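Local structure of ALBA-Domain Protein (Trypanosoma brucei, 7DL8) at residues R11-V16 with E37-S43. The protein is an Alba-domain protein that probably binds RNA. Numbering follows the deposited sequence.
Sequences RNSVRV and EKEVYVS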
loop_
_atom_site.group_PDB
_atom_site.type_symbol
_atom_site.label_atom_id
_atom_site.label_comp_id
_atom_site.label_asym_id
_atom_site.label_seq_id
_atom_site.Cartn_x
_atom_site.Cartn_y
_atom_site.Cartn_z
ATOM N N ARG A 11 -25.566 7.757 -3.614
ATOM C CA ARG A 11 -25.755 6.353 -3.266
ATOM C C ARG A 11 -24.893 5.443 -4.134
ATOM O O ARG A 11 -24.375 4.428 -3.657
ATOM C CB ARG A 11 -27.230 5.968 -3.393
ATOM C CG ARG A 11 -27.519 4.526 -3.001
ATOM C CD ARG A 11 -28.899 4.080 -3.455
ATOM N NE ARG A 11 -29.135 2.668 -3.160
ATOM C CZ ARG A 11 -29.424 1.749 -4.077
ATOM N NH1 ARG A 11 -29.517 2.089 -5.355
ATOM N NH2 ARG A 11 -29.621 0.489 -3.714
ATOM N N ASN A 12 -24.723 5.793 -5.410
ATOM C CA ASN A 12 -23.966 4.972 -6.348
ATOM C C ASN A 12 -22.485 5.327 -6.378
ATOM O O ASN A 12 -21.827 5.146 -7.412
ATOM C CB ASN A 12 -24.567 5.082 -7.750
ATOM C CG ASN A 12 -24.559 6.501 -8.277
ATOM O OD1 ASN A 12 -24.351 7.455 -7.526
ATOM N ND2 ASN A 12 -24.778 6.650 -9.578
ATOM N N SER A 13 -21.942 5.828 -5.272
ATOM C CA SER A 13 -20.527 6.154 -5.166
ATOM C C SER A 13 -19.951 5.377 -3.993
ATOM O O SER A 13 -20.363 5.582 -2.846
ATOM C CB SER A 13 -20.317 7.658 -4.985
ATOM O OG SER A 13 -19.061 7.932 -4.388
ATOM N N VAL A 14 -18.998 4.497 -4.281
ATOM C CA VAL A 14 -18.348 3.659 -3.282
ATOM C C VAL A 14 -16.941 4.196 -3.066
ATOM O O VAL A 14 -16.135 4.242 -4.004
ATOM C CB VAL A 14 -18.320 2.183 -3.712
ATOM C CG1 VAL A 14 -17.638 1.331 -2.650
ATOM C CG2 VAL A 14 -19.729 1.684 -3.985
ATOM N N ARG A 15 -16.645 4.596 -1.833
ATOM C CA ARG A 15 -15.340 5.139 -1.478
ATOM C C ARG A 15 -14.512 4.020 -0.860
ATOM O O ARG A 15 -14.827 3.532 0.231
ATOM C CB ARG A 15 -15.487 6.316 -0.515
ATOM C CG ARG A 15 -14.214 6.668 0.250
ATOM C CD ARG A 15 -13.148 7.230 -0.673
ATOM N NE ARG A 15 -13.216 8.686 -0.755
ATOM C CZ ARG A 15 -13.630 9.351 -1.827
ATOM N NH1 ARG A 15 -13.662 10.676 -1.820
ATOM N NH2 ARG A 15 -14.016 8.688 -2.906
ATOM N N VAL A 16 -13.463 3.605 -1.564
ATOM C CA VAL A 16 -12.588 2.546 -1.075
ATOM C C VAL A 16 -11.607 3.154 -0.084
ATOM O O VAL A 16 -10.943 4.155 -0.379
ATOM C CB VAL A 16 -11.862 1.853 -2.238
ATOM C CG1 VAL A 16 -10.911 0.793 -1.707
ATOM C CG2 VAL A 16 -12.870 1.238 -3.194
ATOM N N GLU A 37 -29.058 0.717 -10.012
ATOM C CA GLU A 37 -28.058 1.704 -10.403
ATOM C C GLU A 37 -27.436 1.335 -11.744
ATOM O O GLU A 37 -27.005 0.196 -11.952
ATOM C CB GLU A 37 -26.971 1.821 -9.336
ATOM C CG GLU A 37 -27.475 2.234 -7.962
ATOM C CD GLU A 37 -27.895 3.691 -7.895
ATOM O OE1 GLU A 37 -27.619 4.442 -8.855
ATOM O OE2 GLU A 37 -28.499 4.084 -6.876
ATOM N N LYS A 38 -27.393 2.307 -12.657
ATOM C CA LYS A 38 -26.783 2.081 -13.962
ATOM C C LYS A 38 -25.262 2.099 -13.895
ATOM O O LYS A 38 -24.605 1.388 -14.665
ATOM C CB LYS A 38 -27.277 3.128 -14.962
ATOM N N GLU A 39 -24.686 2.897 -12.998
ATOM C CA GLU A 39 -23.241 3.002 -12.884
ATOM C C GLU A 39 -22.864 3.238 -11.429
ATOM O O GLU A 39 -23.613 3.861 -10.671
ATOM C CB GLU A 39 -22.681 4.123 -13.771
ATOM C CG GLU A 39 -23.114 5.521 -13.365
ATOM C CD GLU A 39 -23.010 6.516 -14.505
ATOM O OE1 GLU A 39 -22.575 6.118 -15.605
ATOM O OE2 GLU A 39 -23.361 7.696 -14.299
ATOM N N VAL A 40 -21.703 2.714 -11.043
ATOM C CA VAL A 40 -21.150 2.896 -9.706
ATOM C C VAL A 40 -19.799 3.585 -9.841
ATOM O O VAL A 40 -18.976 3.193 -10.676
ATOM C CB VAL A 40 -21.014 1.557 -8.959
ATOM C CG1 VAL A 40 -20.247 1.747 -7.658
ATOM C CG2 VAL A 40 -22.387 0.957 -8.690
ATOM N N TYR A 41 -19.574 4.611 -9.021
ATOM C CA TYR A 41 -18.325 5.368 -9.020
ATOM C C TYR A 41 -17.427 4.826 -7.912
ATOM O O TYR A 41 -17.683 5.063 -6.727
ATOM C CB TYR A 41 -18.593 6.860 -8.824
ATOM C CG TYR A 41 -19.268 7.542 -9.996
ATOM C CD1 TYR A 41 -20.611 7.322 -10.274
ATOM C CD2 TYR A 41 -18.566 8.418 -10.814
ATOM C CE1 TYR A 41 -21.232 7.945 -11.340
ATOM C CE2 TYR A 41 -19.180 9.048 -11.882
ATOM C CZ TYR A 41 -20.513 8.807 -12.141
ATOM O OH TYR A 41 -21.131 9.429 -13.201
ATOM N N VAL A 42 -16.381 4.099 -8.297
ATOM C CA VAL A 42 -15.422 3.530 -7.356
ATOM C C VAL A 42 -14.224 4.468 -7.279
ATOM O O VAL A 42 -13.510 4.657 -8.272
ATOM C CB VAL A 42 -14.995 2.114 -7.774
ATOM C CG1 VAL A 42 -14.061 1.512 -6.735
ATOM C CG2 VAL A 42 -16.216 1.229 -7.976
ATOM N N SER A 43 -14.005 5.061 -6.107
ATOM C CA SER A 43 -12.977 6.075 -5.925
ATOM C C SER A 43 -12.175 5.800 -4.658
ATOM O O SER A 43 -12.609 5.061 -3.770
ATOM C CB SER A 43 -13.589 7.482 -5.869
ATOM O OG SER A 43 -14.581 7.563 -4.861
#
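Four backbone hydrogen bonds join N12-V16 to Y41-S43 in parallel register: Y41 N to N12 O (2.8 Å), V14 N to Y41 O, S43 N to V14 O and V16 N to S43 O. The strand axes, 4.7 Å apart at closest approach and 20° from parallel, agree with this. Packing is tight on the valine face, where V14 CG2 meets V40 CG1 and V16 CG2 meets V42 CG1, each at 3.7 Å. F25 and I28 of helix 22-34 cover V14, and V56 of helix 49-61 reaches V42. On the other face S13, R15 and Y41 are partly exposed, whereas S43 is buried; there Y41 OH hydrogen-bonds to E39 OE2 (3.0 Å). The R11/E37 end lies toward solvent, R11 exposed and E37 and N12 partly so, yet N12 CB packs 3.3 Å from E37 OE1. N12 ND2 bonds weakly to E39 O. Extended R11, CG anti to the backbone N (chi1 -178°), places NH1 2.7 Å from E37 OE2, which accepts through its anti lone pair; the N-H...O angle of 142° makes this salt bridge's hydrogen bond bent. Helix 22-34 links the parallel strands, giving the beta-alpha-beta crossover that opens the Alba fold.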